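Local atomic coordinates of nicotinate phosphoribosyltransferase (Saccharomyces cerevisiae, PDB entry 1VLP), a protein that catalyses the first step of NAD biosynthesis from nicotinic acid, the ATP-dependent joining of nicotinate to a phosphoribosyl group. Residues T30-V35 / T140-I145; I145-L150 / I388-L393. All blocks are in the same frame, centred on the assembly; numbering follows the deposited sequence. Where two conformers were deposited one is given.

Contact 1: residues T30-V35 / T140-I145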
ATOM      1  N   THR A  30      -6.412   5.838  -6.834  1.00  3.90           N
ATOM      2  CA  THR A  30      -6.839   7.153  -6.288  1.00  6.59           C
ATOM      3  C   THR A  30      -5.663   8.149  -6.311  1.00  2.00           C
ATOM      4  O   THR A  30      -5.864   9.300  -6.738  1.00  3.46           O
ATOM      5  CB  THR A  30      -7.484   7.039  -4.907  1.00  7.03           C
ATOM      6  OG1 THR A  30      -6.621   6.340  -4.011  1.00  7.36           O
ATOM      7  CG2 THR A  30      -8.810   6.301  -5.016  1.00  9.93           C
HETATM    8  N   MSE A  31      -4.451   7.734  -5.946  0.50  2.00           N
HETATM    9  CA  MSE A  31      -3.293   8.579  -6.142  0.50  2.00           C
HETATM   10  C   MSE A  31      -3.079   8.999  -7.576  0.50  2.00           C
HETATM   11  O   MSE A  31      -2.808  10.138  -7.855  0.50  2.00           O
HETATM   12  CB  MSE A  31      -2.017   7.825  -5.717  0.50  5.43           C
HETATM   13  CG  MSE A  31      -1.741   7.750  -4.250  0.50 10.88           C
HETATM   14 SE   MSE A  31      -1.256   9.563  -3.627  0.50 15.53          SE
HETATM   15  CE  MSE A  31       0.267   9.847  -4.566  0.50  8.51           C
ATOM     16  N   HIS A  32      -3.240   8.043  -8.485  1.00  3.28           N
ATOM     17  CA  HIS A  32      -3.098   8.327  -9.915  1.00  3.00           C
ATOM     18  C   HIS A  32      -4.067   9.459 -10.332  1.00  2.28           C
ATOM     19  O   HIS A  32      -3.722  10.398 -11.028  1.00  2.33           O
ATOM     20  CB  HIS A  32      -3.371   7.046 -10.720  1.00  2.10           C
ATOM     21  CG  HIS A  32      -3.009   7.167 -12.169  1.00  4.34           C
ATOM     22  ND1 HIS A  32      -3.596   6.378 -13.150  1.00  2.84           N
ATOM     23  CD2 HIS A  32      -2.118   7.972 -12.812  1.00  3.45           C
ATOM     24  CE1 HIS A  32      -3.056   6.687 -14.325  1.00  8.65           C
ATOM     25  NE2 HIS A  32      -2.189   7.675 -14.153  1.00  4.55           N
ATOM     26  N   ALA A  33      -5.324   9.322  -9.911  1.00  2.90           N
ATOM     27  CA  ALA A  33      -6.345  10.364 -10.160  1.00  2.52           C
ATOM     28  C   ALA A  33      -5.957  11.675  -9.520  1.00  2.69           C
ATOM     29  O   ALA A  33      -6.062  12.722 -10.149  1.00  2.00           O
ATOM     30  CB  ALA A  33      -7.683   9.924  -9.675  1.00  2.52           C
ATOM     31  N   ALA A  34      -5.443  11.612  -8.292  1.00  4.06           N
ATOM     32  CA  ALA A  34      -5.065  12.856  -7.588  1.00  5.02           C
ATOM     33  C   ALA A  34      -3.878  13.552  -8.287  1.00  3.34           C
ATOM     34  O   ALA A  34      -3.851  14.774  -8.442  1.00  2.82           O
ATOM     35  CB  ALA A  34      -4.744  12.554  -6.104  1.00  5.22           C
ATOM     36  N   VAL A  35      -2.892  12.756  -8.734  1.00  3.63           N
ATOM     37  CA  VAL A  35      -1.682  13.280  -9.340  1.00  3.23           C
ATOM     38  C   VAL A  35      -1.993  13.825 -10.714  1.00  4.36           C
ATOM     39  O   VAL A  35      -1.497  14.895 -11.089  1.00  3.26           O
ATOM     40  CB  VAL A  35      -0.631  12.182  -9.391  1.00  5.54           C
ATOM     41  CG1 VAL A  35       0.492  12.527 -10.271  1.00  9.05           C
ATOM     42  CG2 VAL A  35      -0.155  11.883  -7.942  1.00  4.48           C
ATOM     43  N   THR A 140       4.319   7.399 -13.632  1.00  3.96           N
ATOM     44  CA  THR A 140       5.149   6.527 -12.801  1.00  5.36           C
ATOM     45  C   THR A 140       4.444   5.911 -11.590  1.00  3.94           C
ATOM     46  O   THR A 140       4.870   4.823 -11.066  1.00  2.88           O
ATOM     47  CB  THR A 140       6.435   7.268 -12.344  1.00  5.84           C
ATOM     48  OG1 THR A 140       6.086   8.406 -11.602  1.00 12.23           O
ATOM     49  CG2 THR A 140       7.252   7.674 -13.565  1.00  9.02           C
ATOM     50  N   ILE A 141       3.409   6.603 -11.126  1.00  4.54           N
ATOM     51  CA  ILE A 141       2.696   6.211  -9.887  1.00  5.24           C
ATOM     52  C   ILE A 141       2.189   4.740  -9.829  1.00  6.28           C
ATOM     53  O   ILE A 141       2.173   4.130  -8.750  1.00  4.77           O
ATOM     54  CB  ILE A 141       1.582   7.243  -9.594  1.00  5.52           C
ATOM     55  CG1 ILE A 141       0.997   7.027  -8.204  1.00 10.30           C
ATOM     56  CG2 ILE A 141       0.499   7.204 -10.673  1.00  7.72           C
ATOM     57  CD1 ILE A 141       0.962   8.190  -7.422  1.00 13.42           C
ATOM     58  N   LEU A 142       1.776   4.154 -10.962  1.00  2.00           N
ATOM     59  CA  LEU A 142       1.215   2.817 -10.881  1.00  2.96           C
ATOM     60  C   LEU A 142       2.267   1.728 -10.701  1.00  2.00           C
ATOM     61  O   LEU A 142       1.922   0.603 -10.370  1.00  4.85           O
ATOM     62  CB  LEU A 142       0.357   2.530 -12.119  1.00  2.57           C
ATOM     63  CG  LEU A 142      -0.898   3.399 -12.275  1.00  2.38           C
ATOM     64  CD1 LEU A 142      -1.785   2.837 -13.424  1.00  2.41           C
ATOM     65  CD2 LEU A 142      -1.699   3.513 -10.991  1.00  3.55           C
ATOM     66  N   TYR A 143       3.539   1.987 -11.001  1.00  3.69           N
ATOM     67  CA  TYR A 143       4.521   0.850 -11.013  1.00  4.95           C
ATOM     68  C   TYR A 143       4.784   0.169  -9.695  1.00  3.88           C
ATOM     69  O   TYR A 143       5.049  -1.037  -9.694  1.00  5.58           O
ATOM     70  CB  TYR A 143       5.854   1.316 -11.563  1.00  4.26           C
ATOM     71  CG  TYR A 143       5.863   1.530 -13.040  1.00  2.00           C
ATOM     72  CD1 TYR A 143       5.918   0.452 -13.915  1.00  4.55           C
ATOM     73  CD2 TYR A 143       5.840   2.827 -13.589  1.00  5.17           C
ATOM     74  CE1 TYR A 143       5.991   0.647 -15.276  1.00  9.73           C
ATOM     75  CE2 TYR A 143       5.889   3.024 -14.946  1.00  7.69           C
ATOM     76  CZ  TYR A 143       5.961   1.933 -15.789  1.00  5.85           C
ATOM     77  OH  TYR A 143       6.015   2.124 -17.154  1.00  5.13           O
ATOM     78  N   GLU A 144       4.745   0.924  -8.588  1.00  4.99           N
ATOM     79  CA  GLU A 144       5.155   0.382  -7.272  1.00  6.57           C
ATOM     80  C   GLU A 144       4.615  -1.058  -7.022  1.00  4.02           C
ATOM     81  O   GLU A 144       5.391  -2.018  -6.816  1.00  4.13           O
ATOM     82  CB  GLU A 144       4.710   1.317  -6.148  1.00  8.04           C
ATOM     83  CG  GLU A 144       5.131   0.863  -4.758  1.00 10.51           C
ATOM     84  CD  GLU A 144       4.294   1.455  -3.611  1.00 10.36           C
ATOM     85  OE1 GLU A 144       3.333   2.257  -3.823  1.00 14.40           O
ATOM     86  OE2 GLU A 144       4.634   1.132  -2.457  1.00 12.04           O
ATOM     87  N   ILE A 145       3.307  -1.226  -7.058  1.00  3.85           N
ATOM     88  CA  ILE A 145       2.701  -2.490  -6.634  1.00  4.85           C
ATOM     89  C   ILE A 145       3.020  -3.636  -7.554  1.00  5.83           C
ATOM     90  O   ILE A 145       3.541  -4.649  -7.075  1.00  3.60           O
ATOM     91  CB  ILE A 145       1.178  -2.364  -6.491  1.00  6.27           C
ATOM     92  CG1 ILE A 145       0.900  -1.152  -5.635  1.00  8.76           C
ATOM     93  CG2 ILE A 145       0.526  -3.633  -5.886  1.00  7.36           C
ATOM     94  CD1 ILE A 145       1.301  -1.189  -4.399  1.00 20.61           C
TER

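Contact 2: residues I145-L150 / I388-L393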
ATOM      1  N   ILE A 145       3.307  -1.226  -7.058  1.00  3.85           N
ATOM      2  CA  ILE A 145       2.701  -2.490  -6.634  1.00  4.85           C
ATOM      3  C   ILE A 145       3.020  -3.636  -7.554  1.00  5.83           C
ATOM      4  O   ILE A 145       3.541  -4.649  -7.075  1.00  3.60           O
ATOM      5  CB  ILE A 145       1.178  -2.364  -6.491  1.00  6.27           C
ATOM      6  CG1 ILE A 145       0.900  -1.152  -5.635  1.00  8.76           C
ATOM      7  CG2 ILE A 145       0.526  -3.633  -5.886  1.00  7.36           C
ATOM      8  CD1 ILE A 145       1.301  -1.189  -4.399  1.00 20.61           C
ATOM      9  N   PRO A 146       2.703  -3.515  -8.859  1.00  3.87           N
ATOM     10  CA  PRO A 146       3.029  -4.648  -9.739  1.00  5.11           C
ATOM     11  C   PRO A 146       4.517  -4.976  -9.739  1.00  3.97           C
ATOM     12  O   PRO A 146       4.885  -6.134  -9.816  1.00  2.14           O
ATOM     13  CB  PRO A 146       2.493  -4.227 -11.117  1.00  4.92           C
ATOM     14  CG  PRO A 146       2.266  -2.736 -11.012  1.00  8.51           C
ATOM     15  CD  PRO A 146       2.016  -2.424  -9.585  1.00  8.91           C
ATOM     16  N   LEU A 147       5.408  -3.987  -9.671  1.00  2.81           N
ATOM     17  CA  LEU A 147       6.835  -4.326  -9.653  1.00  2.59           C
ATOM     18  C   LEU A 147       7.184  -5.143  -8.411  1.00  2.40           C
ATOM     19  O   LEU A 147       7.897  -6.133  -8.492  1.00  2.05           O
ATOM     20  CB  LEU A 147       7.692  -3.071  -9.710  1.00  4.12           C
ATOM     21  CG  LEU A 147       7.656  -2.339 -11.035  1.00  3.99           C
ATOM     22  CD1 LEU A 147       8.648  -1.200 -11.016  1.00  3.59           C
ATOM     23  CD2 LEU A 147       7.907  -3.239 -12.245  1.00  7.29           C
ATOM     24  N   LEU A 148       6.768  -4.672  -7.226  1.00  3.85           N
ATOM     25  CA  LEU A 148       6.958  -5.447  -5.989  1.00  2.39           C
ATOM     26  C   LEU A 148       6.388  -6.848  -6.063  1.00  5.55           C
ATOM     27  O   LEU A 148       7.086  -7.809  -5.693  1.00  3.79           O
ATOM     28  CB  LEU A 148       6.413  -4.694  -4.806  1.00  4.19           C
ATOM     29  CG  LEU A 148       7.201  -3.455  -4.401  1.00  5.00           C
ATOM     30  CD1 LEU A 148       6.364  -2.685  -3.348  1.00  5.79           C
ATOM     31  CD2 LEU A 148       8.604  -3.828  -3.918  1.00  4.76           C
ATOM     32  N   SER A 149       5.144  -6.945  -6.551  1.00  2.70           N
ATOM     33  CA  SER A 149       4.433  -8.257  -6.716  1.00  3.39           C
ATOM     34  C   SER A 149       5.222  -9.173  -7.638  1.00  2.00           C
ATOM     35  O   SER A 149       5.411 -10.374  -7.358  1.00  2.00           O
ATOM     36  CB  SER A 149       3.013  -8.085  -7.258  1.00  5.02           C
ATOM     37  OG  SER A 149       2.195  -7.315  -6.365  1.00 14.13           O
ATOM     38  N   LEU A 150       5.785  -8.595  -8.702  1.00  3.86           N
ATOM     39  CA  LEU A 150       6.599  -9.385  -9.614  1.00  2.29           C
ATOM     40  C   LEU A 150       7.947  -9.855  -9.042  1.00  3.94           C
ATOM     41  O   LEU A 150       8.372 -11.019  -9.271  1.00  2.00           O
ATOM     42  CB  LEU A 150       6.843  -8.623 -10.914  1.00  4.53           C
ATOM     43  CG  LEU A 150       5.665  -8.649 -11.922  1.00  3.19           C
ATOM     44  CD1 LEU A 150       5.930  -7.575 -13.021  1.00  2.81           C
ATOM     45  CD2 LEU A 150       5.369 -10.033 -12.496  1.00  6.03           C
ATOM     46  N   ILE A 388      11.150  -6.048   0.562  1.00  5.97           N
ATOM     47  CA  ILE A 388      11.456  -5.056  -0.480  1.00  5.03           C
ATOM     48  C   ILE A 388      10.421  -3.924  -0.488  1.00  4.63           C
ATOM     49  O   ILE A 388       9.231  -4.101  -0.172  1.00  5.55           O
ATOM     50  CB  ILE A 388      11.542  -5.690  -1.881  1.00  5.22           C
ATOM     51  CG1 ILE A 388      10.297  -6.581  -2.143  1.00  5.21           C
ATOM     52  CG2 ILE A 388      12.860  -6.502  -1.975  1.00  8.04           C
ATOM     53  CD1 ILE A 388      10.128  -7.108  -3.536  1.00  8.95           C
ATOM     54  N   VAL A 389      10.904  -2.758  -0.906  1.00  3.94           N
ATOM     55  CA  VAL A 389      10.058  -1.568  -1.069  1.00  3.28           C
ATOM     56  C   VAL A 389      10.449  -0.818  -2.320  1.00  4.23           C
ATOM     57  O   VAL A 389      11.538  -1.035  -2.827  1.00  4.54           O
ATOM     58  CB  VAL A 389      10.165  -0.622   0.114  1.00  4.51           C
ATOM     59  CG1 VAL A 389       9.730  -1.332   1.390  1.00  8.68           C
ATOM     60  CG2 VAL A 389      11.537  -0.050   0.256  1.00  8.46           C
ATOM     61  N   ILE A 390       9.522  -0.029  -2.842  1.00  4.43           N
ATOM     62  CA  ILE A 390       9.794   0.897  -3.952  1.00  6.24           C
ATOM     63  C   ILE A 390       9.210   2.212  -3.445  1.00  5.25           C
ATOM     64  O   ILE A 390       8.017   2.339  -3.259  1.00  6.99           O
ATOM     65  CB  ILE A 390       9.192   0.439  -5.304  1.00  7.91           C
ATOM     66  CG1 ILE A 390       9.974  -0.721  -5.846  1.00  5.73           C
ATOM     67  CG2 ILE A 390       9.184   1.582  -6.324  1.00  6.26           C
ATOM     68  CD1 ILE A 390       9.345  -1.375  -7.057  1.00  6.53           C
ATOM     69  N   LYS A 391      10.107   3.130  -3.095  1.00  3.90           N
ATOM     70  CA  LYS A 391       9.809   4.348  -2.346  1.00  7.79           C
ATOM     71  C   LYS A 391      10.021   5.614  -3.184  1.00  4.67           C
ATOM     72  O   LYS A 391      10.935   5.650  -3.988  1.00  3.98           O
ATOM     73  CB  LYS A 391      10.779   4.446  -1.170  1.00 10.39           C
ATOM     74  CG  LYS A 391      12.289   4.581  -1.566  1.00 18.64           C
ATOM     75  CD  LYS A 391      13.278   4.226  -0.419  1.00 15.56           C
ATOM     76  CE  LYS A 391      14.731   4.559  -0.790  1.00 15.65           C
ATOM     77  NZ  LYS A 391      15.517   4.755   0.478  1.00 25.18           N
ATOM     78  N   LEU A 392       9.204   6.623  -2.962  1.00  3.97           N
ATOM     79  CA  LEU A 392       9.397   7.910  -3.593  1.00  3.19           C
ATOM     80  C   LEU A 392      10.716   8.471  -3.046  1.00  4.64           C
ATOM     81  O   LEU A 392      10.897   8.537  -1.806  1.00  7.00           O
ATOM     82  CB  LEU A 392       8.209   8.839  -3.299  1.00  3.40           C
ATOM     83  CG  LEU A 392       8.283  10.206  -3.945  1.00  6.82           C
ATOM     84  CD1 LEU A 392       8.279  10.117  -5.441  1.00  4.03           C
ATOM     85  CD2 LEU A 392       7.135  11.092  -3.396  1.00  8.42           C
ATOM     86  N   LEU A 393      11.636   8.828  -3.951  1.00  2.00           N
ATOM     87  CA  LEU A 393      12.961   9.347  -3.593  1.00  3.42           C
ATOM     88  C   LEU A 393      13.160  10.845  -3.880  1.00  2.81           C
ATOM     89  O   LEU A 393      13.853  11.564  -3.127  1.00  3.33           O
ATOM     90  CB  LEU A 393      14.012   8.580  -4.411  1.00  4.89           C
ATOM     91  CG  LEU A 393      15.512   8.672  -4.160  1.00 11.09           C
ATOM     92  CD1 LEU A 393      15.980   7.615  -3.171  1.00 13.78           C
ATOM     93  CD2 LEU A 393      16.203   8.441  -5.460  1.00 18.37           C
TER

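Contact 1: residues T30-V35 / T140-I145
The imidazole of His32, which lies against Ile141 and Leu142, is gripped at both nitrogens: ND1 is hydrogen-bonded to Tyr96 OH and NE2 to Tyr99 OH. The contact joins helix 26-38 to a type I beta turn, Thr140 to Tyr143, that leads into helix 144-159. Both pieces belong to the N-terminal domain of the nicotinate phosphoribosyltransferase family. The two tyrosines satisfy the buried ring and fix its rotation. His32 CG stands anti to N (chi1 -169°), which brings the ring to the turn. Leu142 lies over one face, with CG 4.1 Å above the ring plane and offset toward the rim. Ile141 CG2 approaches obliquely and comes 3.5 Å from His32 CD2. A leucine in place of His32 would probably leave the hydroxyls of Tyr96 and Tyr99 without their ring nitrogens and deprive Leu142 of its flat neighbour.

Ile141 divides its branches between partners. While CG2 meets His32, the other branch runs across Met31 at about a right angle. Ile141 CD1 is 3.5 Å from Met31 CB. Met31 is a selenomethionine with two conformers, of which one is described, so its close approaches carry little weight. Tyr27, a nicotinate-binding residue by similarity, lies close to Met31. Trp246 and Glu245 of helix 244-254 also touch Met31. Beyond the apolar patch, Glu144 OE1 forms a salt bridge with Lys28 NZ and a hydrogen bond with Tyr27 OH. One turn along the helix from Met31, Val35 meets the isoleucine tip to tip, with Val35 CG2 3.9 Å from Ile141 CD1.

Contact 2: residues I145-L150 / I388-L393
Leu148 packs between Ile388 and Ile390, two residues on the same side of strand 388-395. This is helix-on-sheet packing. Helix 144-159 lies over the antiparallel sheet in which strand 388-395 pairs with strand 43-50. The short helix and strand segments run nearly antiparallel, at 161°, and their axes come within 8.6 Å.

Most of the contact is apolar side chain against apolar side chain. Leu148 CD2 reaches both isoleucines. It is 3.6 Å from Ile388 CD1 and 3.9 Å from Ile390 CG1. Leu148 lies alongside each isoleucine, the side chains pointing opposite ways. Ile388 CG1 sits between the backbone N and the carbonyl carbon (chi1 49°), and this turns its CD1 toward the helix. Ile390 uses its outer methyl for a second leucine: Ile390 CD1 is 3.6 Å from Leu147 CB, with the two side chains crossing at about a right angle.

A smaller part is side chain against backbone. Leu148 CD2 lies 3.9 Å from Val389 C. Ile388 CD1 lies 3.8 Å from Leu148 O, a packing contact.

The polar bonds of the strand residues go to other parts of the chain. Ile388 O is hydrogen-bonded to Arg193 NH2, and the backbones of Val389 and Thr49 are bonded.

The helix and strand segments meet mainly through the hydrocarbon side chains of two leucines and two isoleucines, with minor packing on backbone atoms. Between these segments the fit probably depends on shape and burial of apolar groups rather than on directed bonds.

How the contacts relate
From the N terminus, the chain first forms helix 26-38. It then runs through strands 43-50, 113-120 and 126-134 and several helices. Contact 1 closes this loop of 104 residues. Helix 144-159 follows at once, and contact 2 opens on it. The second loop holds 237 residues, including every strand of the six-stranded parallel sheet, and closes when strand 388-395 returns beside strand 43-50. The loops are in series, neither nested nor crossed. Both segment pairs include Ile145, and Glu144 CG packs on Ile390 O at 3.6 Å. Helix 144-159 and the turn before it thus link helix 26-38 to the antiparallel sheet.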